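Local coordinates for NIF3-related protein (Bacillus cereus, PDB 2GX8) that is of uncertain function but belongs to the NIF3 family and binds a pair of zinc ions through a dimetal motif, alongside a probable regulatory domain, at residues C[41-44]-C[45-48]; C[286-289]-C[290-294]. All coordinates share one frame; numbering follows the deposited sequence.

Contact 1: residues C[41-44]-C[45-48]; sequences MYPK and HLAM
Pro-43 and Lys-44 fold against His-45, Leu-46 and Ala-47 in a local contact made of two overlapping beta-turns, at the surface of the NIF3-family fold in the loop between helix 31-38 and strand 54-56. The first turn closes where Leu-46 N donates to Pro-43 O over 3.2 Å, with an N-H...O angle of 154°. One residue on, Ala-47 N reaches Lys-44 O at 3.4 Å in a weak bond. Backbone angles at Lys-44 and His-45 suit a type I turn.

Pro-43 presents its pyrrolidine ring to the side chains of His-45 and Leu-46. The imidazole of His-45 folds back onto it because CG sits between the backbone N and the carbonyl carbon (chi1 55°), bringing the NE2-CD2 side obliquely against CB of Pro-43. Leu-46 meets the proline through CD1, equally near Pro-43 CG and CD, with its own CG also against Pro-43 CG.

Outside the turn, the rings of His-45 and Tyr-157 meet, and Leu-46 also packs on Tyr-157 of strand 150-168 and on Asn-129 of helix 128-132. Ala-47 touches Thr-128, whose OG1 accepts a hydrogen bond from Met-48 N; the side chain of Ala-47 lies about 11 Å from a bound zinc ion. The closest side-chain approach across the turn is His-45 NE2 to Pro-43 CB, at 3.3 Å.

Contact 2: residues C[286-289]-C[290-294]; sequences EHVK and QSLDV
The imidazole of His-287 carries Ser-291, one helical turn later, over one face: Ser-291 CB stands 4.1 Å from the ring centroid, 9° off the ring normal, in a CH-pi contact. That position is somewhat doubtful, since CB is modelled too close to His-287 O. With His-287 CG anti to N (chi1 180°), the ring is carried along the helix toward Ser-291. The amide of Gln-290 approaches obliquely, its plane 45° from the ring, with NE2 3.9 Å from His-287 CD2.

Val-288 CG1 touches Leu-292 CD1 at 3.9 Å, on the side of helix 281-292 that packs against Leu-141, Ala-144 and Leu-145 of helix 137-145. Regular bonds such as Gln-290 N to Glu-286 O (3.1 Å) give way to a Schellman motif at the C-terminal end. There Val-294 N returns to Lys-289 O at 2.9 Å, Asp-293 N makes a weak bond to Gln-290 O, and Asp-293 has positive phi.

Lys-289 NZ makes a salt bridge with the terminal carboxylate of Val-397 of the second subunit, and a long ion pair with Glu-286 OE2 at 3.7 Å. The capped helix end thus contributes a charge to the subunit interface, and the two carboxylates would be expected to favour the protonated lysine.

In the fold
Contacts 1 and 2 are separate local contacts of one chain, with centres 29 Å apart and nearest atoms about 15 Å apart. Contact 1 is a surface turn in a loop, relying on short-range backbone bonds and a proline packed by a histidine and a leucine; no other chain of the assembly touches it. Contact 2, partly buried, ends a helix with backbone bonds, apolar packing and a charge that reaches the second subunit. They share no helix or strand, yet both lie near zinc ligands: residues of 41-48 pack on helix 128-132, which includes Asp-131, and Leu-292 and Val-294 touch Val-359, next to Glu-360.

Contact 1: residues C[41-44]-C[45-48]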
# COMPACT_ATOMS: atom_id res chain seq x y z
N MET C 41 -6.08 19.95 31.21
CA MET C 41 -4.66 20.25 31.20
C MET C 41 -3.95 19.51 30.07
O MET C 41 -2.95 19.99 29.53
CB MET C 41 -4.04 19.84 32.54
CG MET C 41 -4.73 20.40 33.78
SD MET C 41 -3.90 19.94 35.32
CE MET C 41 -4.09 18.16 35.38
N TYR C 42 -4.45 18.35 29.70
CA TYR C 42 -3.82 17.55 28.66
C TYR C 42 -4.84 17.08 27.64
O TYR C 42 -5.19 15.89 27.63
CB TYR C 42 -3.11 16.34 29.31
CG TYR C 42 -2.00 16.76 30.26
CD1 TYR C 42 -2.22 16.85 31.64
CD2 TYR C 42 -0.76 17.11 29.77
CE1 TYR C 42 -1.22 17.27 32.50
CE2 TYR C 42 0.25 17.52 30.61
CZ TYR C 42 0.03 17.60 31.97
OH TYR C 42 1.07 18.03 32.76
N PRO C 43 -5.32 18.00 26.77
CA PRO C 43 -6.33 17.63 25.77
C PRO C 43 -5.88 16.57 24.75
O PRO C 43 -4.71 16.53 24.38
CB PRO C 43 -6.66 18.96 25.08
CG PRO C 43 -5.56 19.86 25.42
CD PRO C 43 -4.99 19.44 26.72
N LYS C 44 -6.84 15.75 24.30
CA LYS C 44 -6.59 14.65 23.35
C LYS C 44 -6.19 15.07 21.92
O LYS C 44 -5.63 14.27 21.19
CB LYS C 44 -7.80 13.70 23.30
CG LYS C 44 -7.98 12.81 24.53
CD LYS C 44 -9.32 12.08 24.47
CE LYS C 44 -9.45 11.05 25.58
NZ LYS C 44 -10.86 10.55 25.78
N HIS C 45 -6.48 16.31 21.53
CA HIS C 45 -6.07 16.80 20.22
C HIS C 45 -4.55 17.08 20.15
O HIS C 45 -3.98 17.22 19.06
CB HIS C 45 -6.88 18.03 19.79
CG HIS C 45 -6.85 19.16 20.78
ND1 HIS C 45 -5.82 20.08 20.84
CD2 HIS C 45 -7.75 19.55 21.71
CE1 HIS C 45 -6.08 20.97 21.77
NE2 HIS C 45 -7.25 20.68 22.32
N LEU C 46 -3.91 17.15 21.31
CA LEU C 46 -2.46 17.35 21.41
C LEU C 46 -1.68 16.07 21.08
O LEU C 46 -0.52 16.14 20.63
CB LEU C 46 -2.07 17.84 22.81
CG LEU C 46 -2.60 19.20 23.23
CD1 LEU C 46 -1.98 19.61 24.53
CD2 LEU C 46 -2.28 20.21 22.18
N ALA C 47 -2.32 14.92 21.31
CA ALA C 47 -1.76 13.60 21.00
C ALA C 47 -1.38 13.49 19.52
O ALA C 47 -2.03 14.07 18.64
CB ALA C 47 -2.75 12.49 21.39
N MET C 48 -0.32 12.74 19.23
CA MET C 48 0.17 12.63 17.87
C MET C 48 -0.50 11.53 17.05
O MET C 48 -1.10 10.60 17.60
CB MET C 48 1.67 12.42 17.87
CG MET C 48 2.43 13.52 18.56
SD MET C 48 4.17 13.20 18.34
CE MET C 48 4.33 13.40 16.55

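Contact 2: residues C[286-289]-C[290-294]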
# COMPACT_ATOMS: atom_id res chain seq x y z
N GLU C 286 27.17 14.75 34.35
CA GLU C 286 27.04 14.55 35.81
C GLU C 286 25.82 15.28 36.31
O GLU C 286 25.04 14.73 37.09
CB GLU C 286 28.28 15.08 36.58
CG GLU C 286 29.50 14.20 36.44
CD GLU C 286 29.19 12.75 36.82
OE1 GLU C 286 28.73 12.57 37.97
OE2 GLU C 286 29.41 11.82 35.98
N HIS C 287 25.68 16.54 35.87
CA HIS C 287 24.54 17.36 36.23
C HIS C 287 23.25 16.66 35.79
O HIS C 287 22.30 16.65 36.54
CB HIS C 287 24.63 18.73 35.60
CG HIS C 287 23.47 19.62 35.93
ND1 HIS C 287 22.49 19.94 35.02
CD2 HIS C 287 23.13 20.24 37.09
CE1 HIS C 287 21.59 20.72 35.59
NE2 HIS C 287 21.95 20.91 36.85
N VAL C 288 23.22 16.07 34.61
CA VAL C 288 22.02 15.30 34.22
C VAL C 288 21.71 14.17 35.21
O VAL C 288 20.55 13.92 35.50
CB VAL C 288 22.14 14.75 32.81
CG1 VAL C 288 21.07 13.67 32.52
CG2 VAL C 288 22.04 15.90 31.84
N LYS C 289 22.74 13.53 35.76
CA LYS C 289 22.54 12.39 36.68
C LYS C 289 21.97 12.79 38.02
O LYS C 289 21.06 12.14 38.52
CB LYS C 289 23.84 11.58 36.88
CG LYS C 289 24.41 11.02 35.58
CD LYS C 289 25.29 9.79 35.76
CE LYS C 289 26.58 10.09 36.45
NZ LYS C 289 27.33 8.84 36.75
N GLN C 290 22.52 13.85 38.59
CA GLN C 290 22.09 14.34 39.89
C GLN C 290 20.71 14.93 39.76
O GLN C 290 19.81 14.66 40.55
CB GLN C 290 23.13 15.36 40.41
CG GLN C 290 22.74 16.19 41.65
CD GLN C 290 21.94 17.46 41.31
OE1 GLN C 290 21.12 17.92 42.11
NE2 GLN C 290 22.18 18.03 40.12
N SER C 291 20.58 15.71 38.69
CA SER C 291 19.43 16.50 38.35
C SER C 291 18.21 15.64 38.02
O SER C 291 17.10 15.94 38.46
CB SER C 291 19.87 17.32 37.15
OG SER C 291 19.02 18.37 36.86
N LEU C 292 18.44 14.56 37.27
CA LEU C 292 17.37 13.63 36.87
C LEU C 292 17.34 12.33 37.67
O LEU C 292 16.55 11.45 37.33
CB LEU C 292 17.44 13.32 35.39
CG LEU C 292 17.34 14.52 34.43
CD1 LEU C 292 17.25 14.01 32.99
CD2 LEU C 292 16.16 15.39 34.77
N ASP C 293 18.18 12.21 38.71
CA ASP C 293 18.20 11.08 39.64
C ASP C 293 18.48 9.74 38.98
O ASP C 293 17.70 8.79 39.12
CB ASP C 293 16.91 11.04 40.48
CG ASP C 293 16.97 10.04 41.66
OD1 ASP C 293 18.07 9.58 42.04
OD2 ASP C 293 15.89 9.73 42.23
N VAL C 294 19.58 9.65 38.24
CA VAL C 294 19.98 8.39 37.64
C VAL C 294 21.40 8.00 38.04
O VAL C 294 22.26 8.87 38.27
CB VAL C 294 19.77 8.35 36.10
CG1 VAL C 294 18.28 8.41 35.77
CG2 VAL C 294 20.52 9.44 35.42